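Local coordinates for geranylgeranyl Pyrophosphate Synthetase (Geoglobus acetivorans, PDB 5JFQ), which catalyses the stepwise addition of three isopentenyl diphosphate units to dimethylallyl diphosphate, yielding geranylgeranyl diphosphate and, in smaller amounts, farnesyl diphosphate, at residues 22-27 with 35-40; 57-62 with 191-196; 84-89 with 98-103; 161-166 with 243-248; 216-221 with 282-287. All coordinates share one frame; numbering follows the deposited sequence.

Contact 1 of 5, residues 22-27 with 35-40; sequences ELLKEQ and AARHYL
The carbonyl oxygen of Lys25 accepts two hydrogen bonds from one guanidinium group: Arg37 NE lies 2.8 Å from Lys25 O, and Arg37 NH2 lies 2.7 Å from the same Lys25 O. The grip is side-on, and because one acceptor serves two donors, both bonds are bent, with N-H...O angles of 142° and 144°. The oxygen lies in the guanidinium plane, at its edge; both nitrogens reach it from the same face of its carbonyl plane, NE well above that plane. The Arg37 chain bends at chi2 (57°), which helps bring its end back to this carbonyl. Arginine suits the place because its NE and NH2 can both turn to one carbonyl while NH2 also forms a salt bridge with Glu118, which would help balance the buried charge.

Leu24 adds the apolar side. It crosses the arginine at about a right angle, its CD2 methyl 3.4 Å from Arg37 NH1, while Leu24 O stands over one guanidinium face without bonding to it. The other methyl, Leu24 CD1, meets Leu40 CD1 at 3.6 Å. Glu26 slides past the arginine in the opposite direction, Glu26 CG 3.8 Å from Arg37 CG; its carboxylate is paired with Lys41 instead.

The contact thus fastens the loop that leaves helix 9-23 to the junction between helix 30-36 and helix 38-42. Leu24 also packs on Thr75 of helix 67-88, Arg37 on Leu115 of helix 105-123, and Gln27 packs on Glu149 of the second subunit.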
# COMPACT_ATOMS: atom_id res chain seq x y z
N GLU B 22 -0.90 10.19 -18.70
CA GLU B 22 0.34 10.94 -18.61
C GLU B 22 1.13 10.60 -17.35
O GLU B 22 2.36 10.53 -17.39
CB GLU B 22 0.04 12.44 -18.66
CG GLU B 22 1.22 13.32 -18.41
CD GLU B 22 0.80 14.76 -18.25
OE1 GLU B 22 -0.22 15.14 -18.88
OE2 GLU B 22 1.45 15.50 -17.48
N LEU B 23 0.44 10.36 -16.24
CA LEU B 23 1.07 10.05 -14.97
C LEU B 23 1.15 8.55 -14.67
O LEU B 23 1.97 8.15 -13.84
CB LEU B 23 0.31 10.73 -13.83
CG LEU B 23 0.22 12.25 -13.86
CD1 LEU B 23 -0.80 12.74 -12.86
CD2 LEU B 23 1.58 12.81 -13.53
N LEU B 24 0.33 7.72 -15.30
CA LEU B 24 0.38 6.30 -14.96
C LEU B 24 0.81 5.47 -16.16
O LEU B 24 0.09 4.57 -16.61
CB LEU B 24 -0.97 5.84 -14.40
CG LEU B 24 -1.24 6.39 -13.00
CD1 LEU B 24 -2.73 6.34 -12.66
CD2 LEU B 24 -0.40 5.67 -11.95
N LYS B 25 1.99 5.76 -16.67
CA LYS B 25 2.48 5.06 -17.83
C LYS B 25 2.76 3.59 -17.50
O LYS B 25 2.95 3.22 -16.34
CB LYS B 25 3.75 5.73 -18.35
CG LYS B 25 3.58 6.38 -19.68
CD LYS B 25 3.23 7.86 -19.52
CE LYS B 25 4.47 8.67 -19.16
NZ LYS B 25 4.25 10.14 -19.22
N GLU B 26 2.77 2.75 -18.52
CA GLU B 26 3.34 1.43 -18.36
C GLU B 26 4.85 1.53 -18.48
O GLU B 26 5.39 2.44 -19.12
CB GLU B 26 2.79 0.45 -19.39
CG GLU B 26 1.32 0.12 -19.18
CD GLU B 26 0.83 -1.00 -20.08
OE1 GLU B 26 1.51 -2.05 -20.14
OE2 GLU B 26 -0.22 -0.82 -20.72
N GLN B 27 5.54 0.58 -17.86
CA GLN B 27 6.96 0.71 -17.58
C GLN B 27 7.49 -0.71 -17.35
O GLN B 27 6.74 -1.69 -17.43
CB GLN B 27 7.12 1.65 -16.39
CG GLN B 27 8.51 1.98 -15.91
CD GLN B 27 8.45 2.57 -14.51
OE1 GLN B 27 7.56 3.38 -14.22
NE2 GLN B 27 9.36 2.14 -13.62
N ALA B 35 -0.38 -5.52 -15.42
CA ALA B 35 -1.36 -5.77 -14.37
C ALA B 35 -1.79 -4.47 -13.70
O ALA B 35 -2.98 -4.27 -13.44
CB ALA B 35 -0.78 -6.74 -13.34
N ALA B 36 -0.84 -3.58 -13.39
CA ALA B 36 -1.20 -2.37 -12.65
C ALA B 36 -2.02 -1.39 -13.48
O ALA B 36 -2.71 -0.54 -12.92
CB ALA B 36 0.04 -1.66 -12.13
N ARG B 37 -1.95 -1.47 -14.80
CA ARG B 37 -2.72 -0.57 -15.64
C ARG B 37 -3.93 -1.24 -16.23
O ARG B 37 -4.65 -0.60 -16.99
CB ARG B 37 -1.87 0.01 -16.77
CG ARG B 37 -1.08 1.25 -16.42
CD ARG B 37 -0.22 0.96 -15.26
NE ARG B 37 0.85 1.93 -15.04
CZ ARG B 37 0.99 2.65 -13.93
NH1 ARG B 37 0.13 2.51 -12.93
NH2 ARG B 37 2.03 3.47 -13.83
N HIS B 38 -4.17 -2.51 -15.90
CA HIS B 38 -5.27 -3.26 -16.50
C HIS B 38 -6.61 -2.56 -16.30
O HIS B 38 -7.33 -2.30 -17.28
CB HIS B 38 -5.31 -4.68 -15.94
CG HIS B 38 -6.34 -5.54 -16.58
ND1 HIS B 38 -6.41 -5.73 -17.95
CD2 HIS B 38 -7.36 -6.26 -16.05
CE1 HIS B 38 -7.42 -6.53 -18.23
NE2 HIS B 38 -8.01 -6.87 -17.09
N TYR B 39 -6.97 -2.24 -15.06
CA TYR B 39 -8.27 -1.61 -14.83
C TYR B 39 -8.31 -0.18 -15.36
O TYR B 39 -9.33 0.26 -15.88
CB TYR B 39 -8.64 -1.63 -13.35
CG TYR B 39 -8.97 -3.00 -12.81
CD1 TYR B 39 -9.31 -4.06 -13.66
CD2 TYR B 39 -8.94 -3.24 -11.44
CE1 TYR B 39 -9.60 -5.30 -13.15
CE2 TYR B 39 -9.22 -4.49 -10.93
CZ TYR B 39 -9.56 -5.51 -11.79
OH TYR B 39 -9.84 -6.75 -11.26
N LEU B 40 -7.22 0.58 -15.19
CA LEU B 40 -7.23 1.95 -15.67
C LEU B 40 -7.50 1.98 -17.16
O LEU B 40 -8.30 2.81 -17.64
CB LEU B 40 -5.90 2.65 -15.36
CG LEU B 40 -5.62 2.88 -13.87
CD1 LEU B 40 -4.14 3.12 -13.63
CD2 LEU B 40 -6.47 4.01 -13.30

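Contact 2 of 5, residues 57-62 with 191-196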
# COMPACT_ATOMS: atom_id res chain seq x y z
N GLU B 57 -13.42 23.49 -8.28
CA GLU B 57 -14.03 24.63 -8.94
C GLU B 57 -15.15 25.24 -8.10
O GLU B 57 -15.32 26.46 -8.10
CB GLU B 57 -14.56 24.22 -10.31
CG GLU B 57 -14.99 25.39 -11.14
CD GLU B 57 -15.53 24.94 -12.46
OE1 GLU B 57 -15.21 25.59 -13.48
OE2 GLU B 57 -16.26 23.92 -12.46
N ALA B 58 -15.91 24.41 -7.39
CA ALA B 58 -16.89 24.94 -6.45
C ALA B 58 -16.24 25.80 -5.38
O ALA B 58 -16.84 26.78 -4.92
CB ALA B 58 -17.68 23.81 -5.80
N LEU B 59 -15.02 25.45 -4.96
CA LEU B 59 -14.31 26.33 -4.05
C LEU B 59 -13.76 27.55 -4.75
O LEU B 59 -13.10 28.38 -4.11
CB LEU B 59 -13.17 25.57 -3.37
CG LEU B 59 -13.73 24.55 -2.38
CD1 LEU B 59 -12.61 23.71 -1.81
CD2 LEU B 59 -14.47 25.27 -1.29
N GLY B 60 -14.06 27.68 -6.04
CA GLY B 60 -13.53 28.79 -6.80
C GLY B 60 -12.03 28.72 -6.89
O GLY B 60 -11.35 29.73 -6.70
N GLU B 61 -11.49 27.54 -7.16
CA GLU B 61 -10.06 27.38 -7.35
C GLU B 61 -9.78 26.98 -8.78
O GLU B 61 -10.69 26.75 -9.58
CB GLU B 61 -9.50 26.36 -6.37
CG GLU B 61 -9.48 26.91 -4.97
CD GLU B 61 -8.38 27.93 -4.81
OE1 GLU B 61 -7.48 27.96 -5.69
OE2 GLU B 61 -8.42 28.70 -3.82
N ASP B 62 -8.50 26.94 -9.12
CA ASP B 62 -8.11 26.43 -10.42
C ASP B 62 -8.14 24.92 -10.30
O ASP B 62 -7.26 24.33 -9.67
CB ASP B 62 -6.73 26.94 -10.82
CG ASP B 62 -6.43 26.67 -12.27
OD1 ASP B 62 -6.91 25.66 -12.82
OD2 ASP B 62 -5.69 27.49 -12.87
N PHE B 191 -6.17 23.74 -0.73
CA PHE B 191 -6.22 25.18 -0.91
C PHE B 191 -6.72 25.89 0.34
O PHE B 191 -7.41 26.90 0.26
CB PHE B 191 -7.09 25.52 -2.11
CG PHE B 191 -6.76 24.70 -3.29
CD1 PHE B 191 -5.44 24.39 -3.57
CD2 PHE B 191 -7.75 24.18 -4.09
CE1 PHE B 191 -5.10 23.60 -4.65
CE2 PHE B 191 -7.42 23.39 -5.18
CZ PHE B 191 -6.09 23.10 -5.46
N GLY B 192 -6.40 25.34 1.51
CA GLY B 192 -6.51 26.10 2.73
C GLY B 192 -7.88 26.65 3.05
O GLY B 192 -7.98 27.62 3.81
N LYS B 193 -8.94 26.06 2.51
CA LYS B 193 -10.24 26.42 3.06
C LYS B 193 -10.31 25.92 4.51
O LYS B 193 -9.49 25.11 4.95
CB LYS B 193 -11.37 25.87 2.20
CG LYS B 193 -11.12 26.06 0.70
CD LYS B 193 -10.64 27.47 0.37
CE LYS B 193 -10.71 27.73 -1.13
NZ LYS B 193 -10.21 29.08 -1.51
N ASP B 194 -11.27 26.45 5.26
CA ASP B 194 -11.27 26.22 6.70
C ASP B 194 -12.03 24.94 7.06
O ASP B 194 -12.57 24.23 6.21
CB ASP B 194 -11.83 27.44 7.43
CG ASP B 194 -13.18 27.86 6.89
OD1 ASP B 194 -14.13 27.94 7.70
OD2 ASP B 194 -13.29 28.12 5.67
N GLU B 195 -12.07 24.65 8.37
CA GLU B 195 -12.61 23.38 8.83
C GLU B 195 -14.08 23.23 8.47
O GLU B 195 -14.54 22.13 8.15
CB GLU B 195 -12.40 23.23 10.34
N SER B 196 -14.83 24.33 8.51
CA SER B 196 -16.24 24.29 8.13
C SER B 196 -16.42 23.80 6.71
O SER B 196 -17.31 22.99 6.42
CB SER B 196 -16.86 25.67 8.28
OG SER B 196 -16.33 26.54 7.28
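Glu61 packs on Phe191, and Leu59 on Lys193, where the end of helix 47-58 meets the short connection between helices 165-190 and 195-221. Between Leu59 and Glu61, the positive phi of Gly60 completes a Schellman motif, a backbone turn that glycine tolerates readily. Glu61 bends at chi2 (-73°), which folds its chain back along the Phe191 ring: Glu61 CG is 3.3 Å from Phe191 CD2, and OE1 lies over one ring face. Carboxylate and ring planes are 36° apart, and the two side chains run past each other in opposite directions. Glutamate suits this place, since its methylenes can lie on an aromatic ring while one carboxylate oxygen, OE2, reaches on to the lysine.

Lys193 is bent near its base, at chi2 (-46°), and extended beyond. Lys193 CG lies 3.7 Å from Leu59 CD1, so the lysine offers methylenes to Leu59 and its ammonium to Glu61. Leu59 also packs on Pro187 and Ala188 of helix 165-190. The contact joins two interhelical connections at one end of the all-helical fold, away from the annotated binding residues. Its salt bridge places Lys193 NZ 2.9 Å from Glu61 OE2, on that oxygen's anti lone pair.

Contact 3 of 5, residues 84-89 with 98-103; sequences DDIMDE and TVHTLF
Ile86 and His100 bring their CA atoms within 6.0 Å of each other, where the last turns of helix 67-88 pass the start of the short helix 99-103. The segment 84-89 carries the first aspartate-rich DDxxD motif of the prenyltransferases, in which Asp84 and Asp88 probably bind magnesium, as in relatives.

His100 is the centre of the packing. Its CG sits between the backbone N and the carbonyl carbon (chi1 61°), which helps lay the ring against helix 67-88. Ile86 CA stands 3.9 Å from the His100 ring centroid and only 4° off its normal, a CH-pi contact, while the CG2 methyl of Thr101 covers the opposite face. Along the ring's stem, Ile86 CG1 touches His100 CB at 3.8 Å. A flat ring suits the space between Ile86 CA and the Thr101 methyl, and its NE2 has a weak hydrogen bond to Asp90 O. Replacing it with an alanine would probably open a gap between Ile86 and Thr101 and leave Asp90 O without that weak donor.

Thr98 is the N-cap residue of helix 99-103, and its hydroxyl OG1 is hydrogen-bonded to Asp90 O. Asp85 forms a salt bridge through OD1 with Arg93, which probably binds dimethylallyl diphosphate, whereas Asp85 OD2 rests 3.4 Å from the methyl Thr98 CG2.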
# COMPACT_ATOMS: atom_id res chain seq x y z
N ASP B 84 -9.32 -6.07 -3.74
CA ASP B 84 -10.65 -6.60 -3.45
C ASP B 84 -10.93 -7.83 -4.29
O ASP B 84 -11.40 -8.85 -3.78
CB ASP B 84 -11.72 -5.53 -3.69
CG ASP B 84 -11.79 -4.51 -2.58
OD1 ASP B 84 -11.06 -4.66 -1.57
OD2 ASP B 84 -12.59 -3.56 -2.70
N ASP B 85 -10.62 -7.75 -5.59
CA ASP B 85 -10.87 -8.86 -6.49
C ASP B 85 -10.08 -10.09 -6.08
O ASP B 85 -10.53 -11.22 -6.31
CB ASP B 85 -10.53 -8.47 -7.92
CG ASP B 85 -11.48 -7.43 -8.47
OD1 ASP B 85 -12.55 -7.23 -7.86
OD2 ASP B 85 -11.17 -6.82 -9.51
N ILE B 86 -8.91 -9.91 -5.49
CA ILE B 86 -8.21 -11.06 -4.94
C ILE B 86 -9.05 -11.72 -3.85
O ILE B 86 -9.08 -12.95 -3.74
CB ILE B 86 -6.83 -10.65 -4.41
CG1 ILE B 86 -5.95 -10.15 -5.54
CG2 ILE B 86 -6.15 -11.84 -3.78
CD1 ILE B 86 -4.70 -9.42 -5.03
N MET B 87 -9.75 -10.91 -3.05
CA MET B 87 -10.48 -11.41 -1.88
C MET B 87 -11.79 -12.06 -2.27
O MET B 87 -12.09 -13.17 -1.82
CB MET B 87 -10.74 -10.28 -0.89
CG MET B 87 -9.59 -10.05 0.06
SD MET B 87 -9.38 -8.35 0.65
CE MET B 87 -7.64 -8.42 1.00
N ASP B 88 -12.59 -11.39 -3.09
CA ASP B 88 -13.85 -11.96 -3.55
C ASP B 88 -13.66 -13.06 -4.59
O ASP B 88 -14.64 -13.69 -4.98
CB ASP B 88 -14.74 -10.85 -4.10
CG ASP B 88 -14.78 -9.63 -3.19
OD1 ASP B 88 -14.66 -9.79 -1.95
OD2 ASP B 88 -14.92 -8.50 -3.71
N GLU B 89 -12.42 -13.29 -5.04
CA GLU B 89 -12.08 -14.27 -6.08
C GLU B 89 -12.99 -14.17 -7.29
O GLU B 89 -13.25 -15.17 -7.98
CB GLU B 89 -12.07 -15.68 -5.51
CG GLU B 89 -11.22 -15.79 -4.27
CD GLU B 89 -10.95 -17.23 -3.90
OE1 GLU B 89 -11.85 -18.07 -4.14
OE2 GLU B 89 -9.85 -17.51 -3.39
N THR B 98 -10.63 -10.29 -13.97
CA THR B 98 -9.94 -9.63 -12.87
C THR B 98 -8.43 -9.82 -13.00
O THR B 98 -7.93 -10.70 -13.70
CB THR B 98 -10.39 -10.14 -11.50
OG1 THR B 98 -10.24 -11.57 -11.41
CG2 THR B 98 -11.81 -9.71 -11.20
N VAL B 99 -7.72 -8.94 -12.29
CA VAL B 99 -6.27 -8.88 -12.40
C VAL B 99 -5.64 -10.16 -11.87
O VAL B 99 -4.70 -10.70 -12.46
CB VAL B 99 -5.74 -7.64 -11.65
CG1 VAL B 99 -4.22 -7.67 -11.56
CG2 VAL B 99 -6.25 -6.37 -12.33
N HIS B 100 -6.13 -10.67 -10.74
CA HIS B 100 -5.51 -11.87 -10.23
C HIS B 100 -5.76 -13.06 -11.15
O HIS B 100 -4.96 -14.00 -11.16
CB HIS B 100 -5.96 -12.16 -8.80
CG HIS B 100 -7.43 -12.38 -8.64
ND1 HIS B 100 -7.96 -13.56 -8.17
CD2 HIS B 100 -8.49 -11.55 -8.86
CE1 HIS B 100 -9.28 -13.46 -8.10
NE2 HIS B 100 -9.62 -12.25 -8.52
N THR B 101 -6.81 -13.02 -11.96
CA THR B 101 -7.03 -14.16 -12.84
C THR B 101 -6.11 -14.11 -14.06
O THR B 101 -5.57 -15.14 -14.47
CB THR B 101 -8.52 -14.25 -13.23
OG1 THR B 101 -9.00 -12.98 -13.69
CG2 THR B 101 -9.35 -14.65 -12.02
N LEU B 102 -5.87 -12.92 -14.61
CA LEU B 102 -5.00 -12.84 -15.79
C LEU B 102 -3.53 -12.99 -15.44
O LEU B 102 -2.75 -13.50 -16.25
CB LEU B 102 -5.20 -11.51 -16.50
CG LEU B 102 -6.56 -11.33 -17.12
CD1 LEU B 102 -6.73 -9.87 -17.38
CD2 LEU B 102 -6.58 -12.12 -18.40
N PHE B 103 -3.12 -12.52 -14.27
CA PHE B 103 -1.70 -12.42 -13.97
C PHE B 103 -1.29 -13.20 -12.75
O PHE B 103 -0.09 -13.40 -12.54
CB PHE B 103 -1.29 -10.96 -13.76
CG PHE B 103 -1.85 -10.02 -14.77
CD1 PHE B 103 -1.15 -9.72 -15.93
CD2 PHE B 103 -3.07 -9.40 -14.55
CE1 PHE B 103 -1.65 -8.82 -16.87
CE2 PHE B 103 -3.58 -8.50 -15.48
CZ PHE B 103 -2.86 -8.21 -16.64

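Contact 4 of 5, residues 161-166 with 243-248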
# COMPACT_ATOMS: atom_id res chain seq x y z
N ASP B 161 -23.72 -14.21 11.71
CA ASP B 161 -25.10 -14.62 11.47
C ASP B 161 -25.99 -13.41 11.22
O ASP B 161 -26.84 -13.43 10.32
CB ASP B 161 -25.64 -15.45 12.64
CG ASP B 161 -24.71 -16.59 13.04
OD1 ASP B 161 -24.25 -16.60 14.20
OD2 ASP B 161 -24.44 -17.46 12.19
N SER B 162 -25.80 -12.35 12.00
CA SER B 162 -26.57 -11.14 11.79
C SER B 162 -25.73 -9.93 12.15
O SER B 162 -25.01 -9.93 13.16
CB SER B 162 -27.84 -11.14 12.63
OG SER B 162 -27.50 -11.27 13.99
N VAL B 163 -25.83 -8.89 11.34
CA VAL B 163 -25.21 -7.61 11.62
C VAL B 163 -26.30 -6.55 11.63
O VAL B 163 -27.24 -6.60 10.83
CB VAL B 163 -24.08 -7.29 10.60
CG1 VAL B 163 -23.00 -8.36 10.68
CG2 VAL B 163 -24.61 -7.22 9.18
N GLY B 164 -26.18 -5.62 12.57
CA GLY B 164 -27.11 -4.52 12.63
C GLY B 164 -26.86 -3.47 11.56
O GLY B 164 -25.78 -3.39 10.97
N GLU B 165 -27.90 -2.66 11.31
CA GLU B 165 -27.79 -1.57 10.35
C GLU B 165 -26.61 -0.66 10.68
O GLU B 165 -25.85 -0.25 9.79
CB GLU B 165 -29.10 -0.78 10.30
CG GLU B 165 -29.10 0.38 9.31
CD GLU B 165 -30.49 0.99 9.11
OE1 GLU B 165 -30.77 2.08 9.66
OE2 GLU B 165 -31.29 0.38 8.38
N SER B 166 -26.42 -0.36 11.97
CA SER B 166 -25.34 0.53 12.39
C SER B 166 -23.98 -0.01 11.95
O SER B 166 -23.28 0.63 11.15
CB SER B 166 -25.39 0.72 13.90
OG SER B 166 -26.68 1.19 14.29
N ILE B 243 -30.90 -4.05 2.38
CA ILE B 243 -32.21 -4.67 2.17
C ILE B 243 -32.34 -5.92 3.04
O ILE B 243 -33.25 -6.03 3.88
CB ILE B 243 -32.42 -5.00 0.68
CG1 ILE B 243 -31.11 -5.48 0.07
CG2 ILE B 243 -32.95 -3.81 -0.08
CD1 ILE B 243 -31.20 -5.96 -1.35
N VAL B 244 -31.43 -6.88 2.85
CA VAL B 244 -31.49 -8.12 3.62
C VAL B 244 -31.26 -7.88 5.10
O VAL B 244 -31.55 -8.77 5.91
CB VAL B 244 -30.47 -9.15 3.09
CG1 VAL B 244 -30.71 -9.44 1.61
CG2 VAL B 244 -29.05 -8.70 3.33
N ILE B 245 -30.75 -6.72 5.51
CA ILE B 245 -30.61 -6.49 6.94
C ILE B 245 -31.93 -6.02 7.53
O ILE B 245 -32.31 -6.43 8.63
CB ILE B 245 -29.45 -5.52 7.23
CG1 ILE B 245 -28.13 -6.25 7.00
CG2 ILE B 245 -29.48 -5.05 8.67
CD1 ILE B 245 -26.94 -5.38 7.16
N LYS B 246 -32.65 -5.17 6.79
CA LYS B 246 -34.00 -4.79 7.20
C LYS B 246 -34.91 -6.01 7.24
O LYS B 246 -35.53 -6.31 8.27
CB LYS B 246 -34.56 -3.72 6.26
N ALA B 247 -34.98 -6.74 6.12
CA ALA B 247 -35.85 -7.91 6.04
C ALA B 247 -35.53 -8.94 7.11
O ALA B 247 -36.44 -9.46 7.76
CB ALA B 247 -35.75 -8.53 4.64
N PHE B 248 -34.25 -9.25 7.31
CA PHE B 248 -33.90 -10.20 8.36
C PHE B 248 -34.22 -9.64 9.74
O PHE B 248 -34.64 -10.38 10.63
CB PHE B 248 -32.43 -10.61 8.26
CG PHE B 248 -32.15 -11.71 7.25
CD1 PHE B 248 -33.00 -12.80 7.15
CD2 PHE B 248 -31.04 -11.65 6.42
CE1 PHE B 248 -32.74 -13.82 6.22
CE2 PHE B 248 -30.78 -12.67 5.49
CZ PHE B 248 -31.62 -13.75 5.39
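Ile245 and Val163 cross obliquely where helix 242-249 passes the loop leading into helix 165-190, whose N-cap is Gly164. Both helices belong to the all-helical prenyltransferase fold.

The isoleucine meets the other segment with its two arms. CG1 lies beside the backbone N (chi1 -73°) and carries CD1 to the valine, Ile245 CD1 being 3.6 Å from Val163 CG2. CG2, anti to the backbone N, is directed instead at the main chain: it lies 3.9 Å from Glu165 N, beside the first turn of the helix. A branched side chain suits this place because one arm fills the space against the valine while the other covers peptide atoms. Valine suits its own, a beta-branched residue in an extended stretch of backbone. Trimming Ile245 to an alanine would probably strip the Val163 methyl of its partner and open a gap over the peptide ahead of the helix.

Glu165 takes an extended course, and its carboxylate has weak ties to Tyr282 and Arg286 of helix 280-298. Two residues earlier than Ile245, Ile243 packs on Leu218 and Ile221 of helix 195-221. Between the loop and the helix, the carbonyl Val163 O sits 3.5 Å from the methyl Ile245 CG2.

Contact 5 of 5, residues 216-221 with 282-287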
# COMPACT_ATOMS: atom_id res chain seq x y z
N ASP B 216 -26.36 0.79 -5.31
CA ASP B 216 -25.66 -0.23 -6.08
C ASP B 216 -26.09 -1.62 -5.66
O ASP B 216 -25.99 -2.57 -6.45
CB ASP B 216 -24.14 -0.05 -5.94
CG ASP B 216 -23.37 -0.55 -7.16
OD1 ASP B 216 -23.73 -0.21 -8.31
OD2 ASP B 216 -22.40 -1.31 -6.95
N ASP B 217 -26.55 -1.77 -4.42
CA ASP B 217 -27.12 -3.03 -3.97
C ASP B 217 -28.54 -3.21 -4.47
O ASP B 217 -28.99 -4.34 -4.70
CB ASP B 217 -27.07 -3.11 -2.45
CG ASP B 217 -25.68 -2.88 -1.90
OD1 ASP B 217 -24.71 -3.15 -2.64
OD2 ASP B 217 -25.56 -2.43 -0.74
N LEU B 218 -29.26 -2.10 -4.64
CA LEU B 218 -30.59 -2.15 -5.23
C LEU B 218 -30.54 -2.56 -6.68
O LEU B 218 -31.43 -3.29 -7.14
CB LEU B 218 -31.27 -0.79 -5.08
CG LEU B 218 -31.65 -0.43 -3.65
CD1 LEU B 218 -32.02 1.06 -3.54
CD2 LEU B 218 -32.79 -1.32 -3.23
N LEU B 219 -29.52 -2.13 -7.42
CA LEU B 219 -29.42 -2.43 -8.85
C LEU B 219 -29.28 -3.93 -9.13
O LEU B 219 -29.42 -4.33 -10.30
CB LEU B 219 -28.24 -1.68 -9.48
CG LEU B 219 -28.36 -0.18 -9.78
CD1 LEU B 219 -27.08 0.36 -10.41
CD2 LEU B 219 -29.56 0.13 -10.67
N ASP B 220 -29.01 -4.75 -8.12
CA ASP B 220 -28.98 -6.20 -8.26
C ASP B 220 -30.37 -6.82 -8.12
O ASP B 220 -30.65 -7.88 -8.71
CB ASP B 220 -28.01 -6.78 -7.23
CG ASP B 220 -27.80 -8.26 -7.41
OD1 ASP B 220 -28.31 -9.03 -6.56
OD2 ASP B 220 -27.13 -8.65 -8.39
N ILE B 221 -31.24 -6.18 -7.34
CA ILE B 221 -32.67 -6.49 -7.31
C ILE B 221 -33.37 -5.94 -8.56
O ILE B 221 -34.38 -6.49 -9.00
CB ILE B 221 -33.25 -5.93 -6.01
CG1 ILE B 221 -33.08 -6.91 -4.85
CG2 ILE B 221 -34.69 -5.52 -6.17
CD1 ILE B 221 -33.76 -6.43 -3.60
N TYR B 282 -37.29 0.55 1.93
CA TYR B 282 -36.41 1.09 2.95
C TYR B 282 -35.08 1.50 2.35
O TYR B 282 -34.55 2.58 2.66
CB TYR B 282 -36.21 0.06 4.07
CG TYR B 282 -35.61 0.64 5.33
CD1 TYR B 282 -36.43 1.15 6.33
CD2 TYR B 282 -34.24 0.69 5.53
CE1 TYR B 282 -35.89 1.70 7.50
CE2 TYR B 282 -33.69 1.23 6.69
CZ TYR B 282 -34.53 1.74 7.67
OH TYR B 282 -34.01 2.28 8.83
N ALA B 283 -34.54 0.68 1.45
CA ALA B 283 -33.24 0.97 0.85
C ALA B 283 -33.29 2.22 -0.02
O ALA B 283 -32.50 3.15 0.17
CB ALA B 283 -32.75 -0.23 0.05
N ARG B 284 -34.21 2.26 -1.00
CA ARG B 284 -34.37 3.47 -1.81
C ARG B 284 -34.57 4.69 -0.91
O ARG B 284 -33.93 5.74 -1.11
CB ARG B 284 -35.56 3.33 -2.77
CG ARG B 284 -35.28 2.60 -4.07
CD ARG B 284 -35.84 1.19 -4.00
NE ARG B 284 -35.95 0.53 -5.30
CZ ARG B 284 -37.11 0.19 -5.87
NH1 ARG B 284 -38.26 0.45 -5.25
NH2 ARG B 284 -37.12 -0.42 -7.05
N GLU B 285 -35.44 4.57 0.09
CA GLU B 285 -35.71 5.68 0.99
C GLU B 285 -34.47 6.06 1.78
O GLU B 285 -34.07 7.22 1.83
CB GLU B 285 -36.87 5.34 1.92
N ARG B 286 -33.83 5.07 2.42
CA ARG B 286 -32.64 5.35 3.21
C ARG B 286 -31.51 5.86 2.34
O ARG B 286 -30.77 6.76 2.74
CB ARG B 286 -32.21 4.10 3.98
CG ARG B 286 -31.23 4.39 5.09
CD ARG B 286 -31.94 4.88 6.34
NE ARG B 286 -31.05 4.84 7.49
CZ ARG B 286 -31.45 4.86 8.75
N ALA B 287 -31.36 5.30 1.13
CA ALA B 287 -30.40 5.85 0.17
C ALA B 287 -30.71 7.31 -0.14
O ALA B 287 -29.81 8.15 -0.21
CB ALA B 287 -30.39 5.02 -1.11
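Leu218 is the residue through which segment 216-221 meets Ala283 and Arg284. Just before it in the helix, Asp217 is turned to another side and accepts a hydrogen bond from Gln213 NE2 at its OD1; Gln213 probably binds dimethylallyl diphosphate.

Leu218 then points at helix 280-298 and meets it with both methyls. In sequence it lies between the aspartates of the second DDxxD motif of the prenyltransferase fold, made up of Asp216, Asp217 and Asp220. Its CG is anti to the carbonyl carbon (chi1 -70°), and from there the branches part. One meets the alanine, with Leu218 CD2 3.5 Å from Ala283 CB. The other carries Leu218 CD1 to the next residue, 3.6 Å from Arg284 N. A forked leucine suits this position because it spans two neighbouring residues. Alanine suits the facing one, its small methyl letting the helices approach until the CA atoms of Leu218 and Ala283 are 7.3 Å apart. Arg284 crosses the leucine at a slant, Arg284 CD 3.8 Å from Leu218 CD1, and its chain also packs on Phe275 of helix 264-276.

Farther along, Asp220 OD1 accepts a hydrogen bond from Asp234 N. Ile221 packs against Leu274 and Phe275 of helix 264-276 and against Val280, continuing the buried side begun by Leu218.

Overall arrangement
From the N terminus, contact 1 closes first, joining the loop after helix 9-23 to the junction of helices 30-36 and 38-42. Contact 2 opens at 57-62, and contact 3 opens and closes within its span, linking helix 67-88 to helix 99-103; Tyr39 of contact 1 touches contact 3. Contact 4 opens at 161-166 before contact 2 closes at 191-196, so these two cross. Contact 5 then opens at 216-221, ahead of the closing of contact 4 at 243-248, and crosses it in turn, closing last on helix 280-298. Contacts 4 and 5, with centres about 14 Å apart, touch through Ile243 and Glu165 and form one cluster; contact 2 shares helix 195-221 with contact 5 but lies far from it.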